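Local atomic coordinates of diaminopimelate decarboxylase (Aquifex aeolicus, PDB entry 2P3E), a protein that probably catalyses the pyridoxal-phosphate-dependent decarboxylation of meso-diaminopimelate to L-lysine, the last step of lysine biosynthesis by the diaminopimelate route. Residues Leu18-Gly22 with Val38-Phe43; Asp57-Ala63 with Lys275-Gly281. One frame throughout, in Å; residues are numbered along the deposited sequence.

Interaction 1 (Leu18-Gly22 with Val38-Phe43); sequences LFIEG and VYSSNF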
ATOM      1  N   LEU B  18       9.786  13.791  24.782  1.00 22.31           N
ATOM      2  CA  LEU B  18       8.460  13.187  24.617  1.00 21.53           C
ATOM      3  C   LEU B  18       8.411  11.791  25.240  1.00 20.92           C
ATOM      4  O   LEU B  18       9.301  10.965  25.016  1.00 20.59           O
ATOM      5  CB  LEU B  18       8.044  13.156  23.127  1.00 21.34           C
ATOM      6  CG  LEU B  18       6.574  12.795  22.832  1.00 21.26           C
ATOM      7  CD1 LEU B  18       5.608  13.863  23.323  1.00 19.73           C
ATOM      8  CD2 LEU B  18       6.361  12.547  21.332  1.00 20.87           C
ATOM      9  N   PHE B  19       7.371  11.554  26.034  1.00 20.85           N
ATOM     10  CA  PHE B  19       7.125  10.277  26.694  1.00 20.90           C
ATOM     11  C   PHE B  19       5.718   9.766  26.328  1.00 20.44           C
ATOM     12  O   PHE B  19       4.806  10.562  26.110  1.00 19.91           O
ATOM     13  CB  PHE B  19       7.208  10.420  28.224  1.00 21.38           C
ATOM     14  CG  PHE B  19       8.621  10.458  28.776  1.00 20.49           C
ATOM     15  CD1 PHE B  19       9.166   9.349  29.397  1.00 21.82           C
ATOM     16  CD2 PHE B  19       9.389  11.611  28.695  1.00 21.78           C
ATOM     17  CE1 PHE B  19      10.473   9.379  29.917  1.00 22.06           C
ATOM     18  CE2 PHE B  19      10.706  11.657  29.205  1.00 21.24           C
ATOM     19  CZ  PHE B  19      11.241  10.541  29.813  1.00 21.37           C
ATOM     20  N   ILE B  20       5.557   8.445  26.310  1.00 20.26           N
ATOM     21  CA  ILE B  20       4.235   7.807  26.212  1.00 20.61           C
ATOM     22  C   ILE B  20       4.144   6.735  27.280  1.00 20.44           C
ATOM     23  O   ILE B  20       5.011   5.869  27.363  1.00 21.41           O
ATOM     24  CB  ILE B  20       3.971   7.204  24.787  1.00 20.78           C
ATOM     25  CG1 ILE B  20       2.525   6.684  24.674  1.00 20.79           C
ATOM     26  CG2 ILE B  20       5.014   6.124  24.430  1.00 19.80           C
ATOM     27  CD1 ILE B  20       2.125   6.285  23.272  1.00 21.97           C
ATOM     28  N   GLU B  21       3.101   6.798  28.107  1.00 20.88           N
ATOM     29  CA  GLU B  21       2.973   5.923  29.282  1.00 21.36           C
ATOM     30  C   GLU B  21       4.278   5.784  30.107  1.00 21.14           C
ATOM     31  O   GLU B  21       4.667   4.677  30.509  1.00 21.76           O
ATOM     32  CB  GLU B  21       2.423   4.536  28.887  1.00 21.64           C
ATOM     33  CG  GLU B  21       0.977   4.577  28.405  1.00 22.03           C
ATOM     34  CD  GLU B  21       0.214   3.327  28.749  1.00 21.89           C
ATOM     35  OE1 GLU B  21       0.358   2.838  29.893  1.00 21.81           O
ATOM     36  OE2 GLU B  21      -0.534   2.833  27.876  1.00 21.37           O
ATOM     37  N   GLY B  22       4.946   6.907  30.340  1.00 21.09           N
ATOM     38  CA  GLY B  22       6.180   6.937  31.138  1.00 20.74           C
ATOM     39  C   GLY B  22       7.402   6.333  30.461  1.00 21.04           C
ATOM     40  O   GLY B  22       8.386   6.014  31.130  1.00 20.95           O
ATOM     41  N   VAL B  38       4.596   2.824  17.821  1.00 12.74           N
ATOM     42  CA  VAL B  38       4.509   2.701  19.280  1.00 12.45           C
ATOM     43  C   VAL B  38       3.051   2.831  19.700  1.00 12.58           C
ATOM     44  O   VAL B  38       2.393   3.788  19.303  1.00 12.42           O
ATOM     45  CB  VAL B  38       5.367   3.799  19.983  1.00 13.02           C
ATOM     46  CG1 VAL B  38       5.297   3.643  21.522  1.00 13.55           C
ATOM     47  CG2 VAL B  38       6.830   3.742  19.505  1.00 11.89           C
ATOM     48  N   TYR B  39       2.558   1.865  20.490  1.00 12.06           N
ATOM     49  CA  TYR B  39       1.182   1.850  20.928  1.00 12.03           C
ATOM     50  C   TYR B  39       1.063   1.973  22.452  1.00 13.58           C
ATOM     51  O   TYR B  39       1.893   1.430  23.195  1.00 13.64           O
ATOM     52  CB  TYR B  39       0.485   0.555  20.473  1.00 11.67           C
ATOM     53  CG  TYR B  39       0.485   0.342  18.972  1.00 11.37           C
ATOM     54  CD1 TYR B  39      -0.529   0.865  18.171  1.00 11.04           C
ATOM     55  CD2 TYR B  39       1.517  -0.362  18.352  1.00 10.47           C
ATOM     56  CE1 TYR B  39      -0.522   0.666  16.774  1.00  9.96           C
ATOM     57  CE2 TYR B  39       1.519  -0.582  16.963  1.00 10.34           C
ATOM     58  CZ  TYR B  39       0.517  -0.062  16.193  1.00 10.96           C
ATOM     59  OH  TYR B  39       0.566  -0.301  14.835  1.00 11.92           O
ATOM     60  N   SER B  40       0.010   2.658  22.895  1.00 14.47           N
ATOM     61  CA  SER B  40      -0.342   2.764  24.318  1.00 14.85           C
ATOM     62  C   SER B  40      -1.375   1.710  24.677  1.00 15.22           C
ATOM     63  O   SER B  40      -2.519   1.748  24.214  1.00 14.77           O
ATOM     64  CB  SER B  40      -0.875   4.169  24.642  1.00 15.62           C
ATOM     65  OG  SER B  40      -1.592   4.186  25.884  1.00 17.85           O
ATOM     66  N   SER B  41      -0.974   0.779  25.545  1.00 15.22           N
ATOM     67  CA  SER B  41      -1.863  -0.264  26.014  1.00 16.10           C
ATOM     68  C   SER B  41      -3.083   0.316  26.739  1.00 16.23           C
ATOM     69  O   SER B  41      -4.230  -0.080  26.464  1.00 15.91           O
ATOM     70  CB  SER B  41      -1.096  -1.225  26.936  1.00 15.96           C
ATOM     71  OG  SER B  41      -1.911  -2.303  27.331  1.00 16.41           O
ATOM     72  N   ASN B  42      -2.842   1.259  27.654  1.00 16.65           N
ATOM     73  CA  ASN B  42      -3.928   1.803  28.465  1.00 17.26           C
ATOM     74  C   ASN B  42      -4.877   2.685  27.676  1.00 16.99           C
ATOM     75  O   ASN B  42      -6.058   2.766  28.012  1.00 16.42           O
ATOM     76  CB  ASN B  42      -3.409   2.521  29.717  1.00 17.97           C
ATOM     77  CG  ASN B  42      -3.045   1.549  30.815  1.00 19.46           C
ATOM     78  OD1 ASN B  42      -3.901   0.813  31.309  1.00 21.64           O
ATOM     79  ND2 ASN B  42      -1.753   1.497  31.166  1.00 21.78           N
ATOM     80  N   PHE B  43      -4.368   3.351  26.637  1.00 16.16           N
ATOM     81  CA  PHE B  43      -5.261   4.082  25.727  1.00 15.97           C
ATOM     82  C   PHE B  43      -6.259   3.147  25.050  1.00 15.41           C
ATOM     83  O   PHE B  43      -7.468   3.438  25.023  1.00 15.41           O
ATOM     84  CB  PHE B  43      -4.491   4.890  24.672  1.00 15.76           C
ATOM     85  CG  PHE B  43      -5.372   5.790  23.824  1.00 17.67           C
ATOM     86  CD1 PHE B  43      -5.642   7.100  24.224  1.00 18.35           C
ATOM     87  CD2 PHE B  43      -5.949   5.321  22.638  1.00 18.66           C
ATOM     88  CE1 PHE B  43      -6.453   7.930  23.454  1.00 18.99           C
ATOM     89  CE2 PHE B  43      -6.750   6.156  21.847  1.00 17.55           C
ATOM     90  CZ  PHE B  43      -7.001   7.466  22.266  1.00 17.49           C
TER
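V38 meets I20 first: CG1 of V38 touches CG2 of I20 at 3.8 Å, the two branched side chains sliding past each other in opposite directions. L25 of helix 25-32 packs on both, and V394 and V396 of strand 392-397 also reach V38. At S40 the contact turns polar. The other branch of I20 brings CD1 to 3.9 Å from S40 CB, while S40 OG donates to E21 OE2 over 2.6 Å on the anti side of the carboxylate. With OG roughly opposite its backbone N (chi1 162°), S40 acts as N-cap of helix 41-54. S41, the first helical residue, bonds through its hydroxyl to E397. N42 grips E21 twice: its backbone N binds OE2 on the syn side at 2.8 Å, and its ND2 gives OE1 a nearly straight bond, also 2.8 Å long (165° at the hydrogen). The amide meets OE1 almost in its own plane, although carboxylate and amide are turned 41° apart. F43 closes the cap, its N donating to S40 OG at 3.0 Å. N398 N gives OE1 a second bond, and Y10 packs on both E21 and N42. With an alanine in place of E21, S40 OG and N42 N and ND2 would probably lose the carboxylate that accepts from all three, and the N42 amide would be set free to turn. E21 thus extends the serine cap from the neighbouring turn, taking the N-H of N42, while S40 takes that of F43. Two donors on each oxygen, at the positive end of the helix dipole, are consistent with a buried carboxylate kept ionised and are likely to lower its pKa.

Interaction 2 (Asp57-Ala63 with Lys275-Gly281); sequences DALICYA and KIILEPG
First and last strands of the TIM barrel meet here: L59 pairs with I277 and I60 with L278, in parallel. L59 N binds I276 O (3.0 Å), L59 O accepts from L278 N, and C61 N reaches L278 O at 2.8 Å. At the start of its strand, K275 bends at its last torsion (chi4 84°), setting NZ 2.7 Å from D57 O, above the carbonyl plane. A water accepts from I276 N and makes a weak bond to the same oxygen. On the barrel interior, I277 CG2 lies 3.7 Å from C61 SG. On the outer face I60 and L278 run side by side, CD1 of I60 being 4.1 Å from L278 CB, under F48 and Y51 of helix 41-54. This pairing closes the barrel of the fold type III pyridoxal-phosphate enzymes, and its C-terminal end enters the cofactor site: E279, P280 and G281 probably bind pyridoxal phosphate, and A63 lies beside K65, the probable Schiff-base lysine, which carries no cofactor here. The I60 side chain crosses that of P280 at about a right angle, CG2 of I60 lying 3.8 Å from P280 CG. P280 O accepts from A63 N, the donor standing above the carbonyl plane. E279 directs OE1 to H202. A63 CB packs 3.7 Å from G281 CA, too tight for a side chain on the glycine.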
ATOM      1  N   ASP B  57     -25.063  -3.003  27.433  1.00 18.44           N
ATOM      2  CA  ASP B  57     -25.757  -4.214  27.011  1.00 18.73           C
ATOM      3  C   ASP B  57     -25.395  -4.607  25.571  1.00 18.11           C
ATOM      4  O   ASP B  57     -25.866  -5.628  25.061  1.00 18.21           O
ATOM      5  CB  ASP B  57     -27.278  -4.012  27.159  1.00 19.21           C
ATOM      6  CG  ASP B  57     -27.675  -3.572  28.575  1.00 22.78           C
ATOM      7  OD1 ASP B  57     -27.188  -4.182  29.548  1.00 23.64           O
ATOM      8  OD2 ASP B  57     -28.461  -2.610  28.714  1.00 25.96           O
ATOM      9  N   ALA B  58     -24.526  -3.815  24.939  1.00 17.35           N
ATOM     10  CA  ALA B  58     -24.128  -4.041  23.540  1.00 16.54           C
ATOM     11  C   ALA B  58     -22.915  -4.962  23.379  1.00 16.00           C
ATOM     12  O   ALA B  58     -22.039  -5.003  24.234  1.00 15.81           O
ATOM     13  CB  ALA B  58     -23.842  -2.704  22.835  1.00 16.33           C
ATOM     14  N   LEU B  59     -22.860  -5.656  22.246  1.00 15.66           N
ATOM     15  CA  LEU B  59     -21.647  -6.344  21.831  1.00 15.71           C
ATOM     16  C   LEU B  59     -20.764  -5.343  21.090  1.00 15.50           C
ATOM     17  O   LEU B  59     -21.175  -4.778  20.072  1.00 15.42           O
ATOM     18  CB  LEU B  59     -21.960  -7.518  20.907  1.00 15.76           C
ATOM     19  CG  LEU B  59     -20.743  -8.207  20.247  1.00 16.18           C
ATOM     20  CD1 LEU B  59     -19.855  -8.857  21.315  1.00 15.59           C
ATOM     21  CD2 LEU B  59     -21.202  -9.227  19.229  1.00 16.21           C
ATOM     22  N   ILE B  60     -19.556  -5.135  21.599  1.00 15.27           N
ATOM     23  CA  ILE B  60     -18.605  -4.227  20.976  1.00 15.08           C
ATOM     24  C   ILE B  60     -17.619  -5.036  20.120  1.00 15.10           C
ATOM     25  O   ILE B  60     -16.730  -5.696  20.642  1.00 14.68           O
ATOM     26  CB  ILE B  60     -17.876  -3.352  22.018  1.00 15.31           C
ATOM     27  CG1 ILE B  60     -18.881  -2.698  22.982  1.00 15.88           C
ATOM     28  CG2 ILE B  60     -16.969  -2.288  21.315  1.00 13.78           C
ATOM     29  CD1 ILE B  60     -19.969  -1.818  22.305  1.00 13.73           C
ATOM     30  N   CYS B  61     -17.810  -4.997  18.805  1.00 14.73           N
ATOM     31  CA  CYS B  61     -16.966  -5.755  17.877  1.00 15.05           C
ATOM     32  C   CYS B  61     -15.846  -4.886  17.338  1.00 14.91           C
ATOM     33  O   CYS B  61     -16.107  -3.950  16.576  1.00 16.93           O
ATOM     34  CB  CYS B  61     -17.802  -6.265  16.713  1.00 14.64           C
ATOM     35  SG  CYS B  61     -18.886  -7.658  17.090  1.00 17.23           S
ATOM     36  N   TYR B  62     -14.605  -5.189  17.700  1.00 13.97           N
ATOM     37  CA  TYR B  62     -13.461  -4.433  17.167  1.00 12.77           C
ATOM     38  C   TYR B  62     -13.332  -4.629  15.646  1.00 11.84           C
ATOM     39  O   TYR B  62     -13.341  -5.756  15.166  1.00 12.47           O
ATOM     40  CB  TYR B  62     -12.164  -4.812  17.895  1.00 12.32           C
ATOM     41  CG  TYR B  62     -10.945  -4.289  17.192  1.00 12.10           C
ATOM     42  CD1 TYR B  62     -10.762  -2.906  17.000  1.00 12.54           C
ATOM     43  CD2 TYR B  62      -9.992  -5.170  16.673  1.00 13.26           C
ATOM     44  CE1 TYR B  62      -9.633  -2.419  16.322  1.00 13.36           C
ATOM     45  CE2 TYR B  62      -8.880  -4.691  15.983  1.00 14.17           C
ATOM     46  CZ  TYR B  62      -8.714  -3.318  15.822  1.00 12.70           C
ATOM     47  OH  TYR B  62      -7.614  -2.855  15.146  1.00 14.32           O
ATOM     48  N   ALA B  63     -13.264  -3.532  14.891  1.00 11.24           N
ATOM     49  CA  ALA B  63     -13.089  -3.608  13.433  1.00 10.84           C
ATOM     50  C   ALA B  63     -11.622  -3.898  13.121  1.00 10.68           C
ATOM     51  O   ALA B  63     -10.769  -3.000  13.102  1.00 10.41           O
ATOM     52  CB  ALA B  63     -13.540  -2.301  12.749  1.00 10.12           C
ATOM     53  N   LYS B 275     -30.473  -7.073  20.573  1.00 20.11           N
ATOM     54  CA  LYS B 275     -29.139  -6.758  21.092  1.00 19.29           C
ATOM     55  C   LYS B 275     -28.422  -5.893  20.064  1.00 18.61           C
ATOM     56  O   LYS B 275     -28.437  -6.204  18.864  1.00 18.16           O
ATOM     57  CB  LYS B 275     -28.334  -8.029  21.376  1.00 19.91           C
ATOM     58  CG  LYS B 275     -26.972  -7.781  22.083  1.00 21.48           C
ATOM     59  CD  LYS B 275     -26.502  -9.026  22.792  1.00 23.82           C
ATOM     60  CE  LYS B 275     -25.116  -8.853  23.390  1.00 26.42           C
ATOM     61  NZ  LYS B 275     -25.196  -8.196  24.740  1.00 28.36           N
ATOM     62  N   ILE B 276     -27.800  -4.818  20.549  1.00 17.25           N
ATOM     63  CA  ILE B 276     -27.143  -3.837  19.696  1.00 16.57           C
ATOM     64  C   ILE B 276     -25.690  -4.278  19.519  1.00 16.48           C
ATOM     65  O   ILE B 276     -25.075  -4.786  20.454  1.00 16.22           O
ATOM     66  CB  ILE B 276     -27.217  -2.413  20.300  1.00 16.44           C
ATOM     67  CG1 ILE B 276     -28.680  -2.026  20.654  1.00 16.64           C
ATOM     68  CG2 ILE B 276     -26.531  -1.366  19.365  1.00 17.59           C
ATOM     69  CD1 ILE B 276     -29.702  -2.199  19.502  1.00 15.09           C
ATOM     70  N   ILE B 277     -25.179  -4.133  18.302  1.00 15.59           N
ATOM     71  CA  ILE B 277     -23.778  -4.418  18.003  1.00 14.93           C
ATOM     72  C   ILE B 277     -23.165  -3.136  17.441  1.00 14.76           C
ATOM     73  O   ILE B 277     -23.769  -2.483  16.594  1.00 14.56           O
ATOM     74  CB  ILE B 277     -23.622  -5.575  16.991  1.00 14.55           C
ATOM     75  CG1 ILE B 277     -24.322  -6.849  17.505  1.00 14.95           C
ATOM     76  CG2 ILE B 277     -22.107  -5.863  16.712  1.00 14.25           C
ATOM     77  CD1 ILE B 277     -24.266  -8.052  16.537  1.00 14.41           C
ATOM     78  N   LEU B 278     -21.994  -2.764  17.961  1.00 14.71           N
ATOM     79  CA  LEU B 278     -21.202  -1.652  17.421  1.00 15.43           C
ATOM     80  C   LEU B 278     -19.880  -2.203  16.900  1.00 15.26           C
ATOM     81  O   LEU B 278     -19.374  -3.194  17.433  1.00 15.66           O
ATOM     82  CB  LEU B 278     -20.907  -0.594  18.493  1.00 15.14           C
ATOM     83  CG  LEU B 278     -22.051   0.172  19.173  1.00 19.42           C
ATOM     84  CD1 LEU B 278     -21.458   1.281  20.030  1.00 22.12           C
ATOM     85  CD2 LEU B 278     -22.891   0.793  18.147  1.00 22.11           C
ATOM     86  N   GLU B 279     -19.315  -1.544  15.889  1.00 15.22           N
ATOM     87  CA  GLU B 279     -18.084  -2.012  15.233  1.00 14.95           C
ATOM     88  C   GLU B 279     -16.937  -0.975  15.189  1.00 14.88           C
ATOM     89  O   GLU B 279     -16.423  -0.679  14.110  1.00 15.11           O
ATOM     90  CB  GLU B 279     -18.407  -2.471  13.810  1.00 15.81           C
ATOM     91  CG  GLU B 279     -19.536  -3.501  13.743  1.00 16.00           C
ATOM     92  CD  GLU B 279     -19.960  -3.820  12.324  1.00 16.70           C
ATOM     93  OE1 GLU B 279     -19.972  -2.905  11.464  1.00 17.84           O
ATOM     94  OE2 GLU B 279     -20.307  -4.987  12.079  1.00 18.69           O
ATOM     95  N   PRO B 280     -16.493  -0.459  16.355  1.00 13.98           N
ATOM     96  CA  PRO B 280     -15.490   0.605  16.266  1.00 13.72           C
ATOM     97  C   PRO B 280     -14.110   0.064  15.852  1.00 13.38           C
ATOM     98  O   PRO B 280     -13.700  -1.000  16.334  1.00 13.13           O
ATOM     99  CB  PRO B 280     -15.426   1.141  17.700  1.00 12.95           C
ATOM    100  CG  PRO B 280     -15.793  -0.025  18.546  1.00 13.11           C
ATOM    101  CD  PRO B 280     -16.823  -0.784  17.760  1.00 13.92           C
ATOM    102  N   GLY B 281     -13.416   0.794  14.976  1.00 12.73           N
ATOM    103  CA  GLY B 281     -12.014   0.479  14.647  1.00 13.06           C
ATOM    104  C   GLY B 281     -11.115   1.654  14.986  1.00 13.43           C
ATOM    105  O   GLY B 281     -10.386   1.639  15.990  1.00 13.25           O
TER
HETATM  106  O   HOH W   1     -27.944  -4.390  23.318  1.00 14.72           O

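From the N terminus the chain reaches interaction 1 first: its 15-residue loop, about half of it helix 25-32, brings the end of strand 36-40 and the start of helix 41-54 back onto 18-22. That helix leads, through a short connection, to strand 59-63, where interaction 2 opens; 211 residues later, after the intervening barrel strands and helices, segment 275-281 closes it. The two contacts are therefore in series, neither nested nor crossed, with centres 25 Å apart and nearest atoms about 8 Å apart. Interaction 1 ties the small N-terminal antiparallel sheet to the strand-helix junction leading out of the mixed sheet, whereas interaction 2 seals the barrel that this helix introduces.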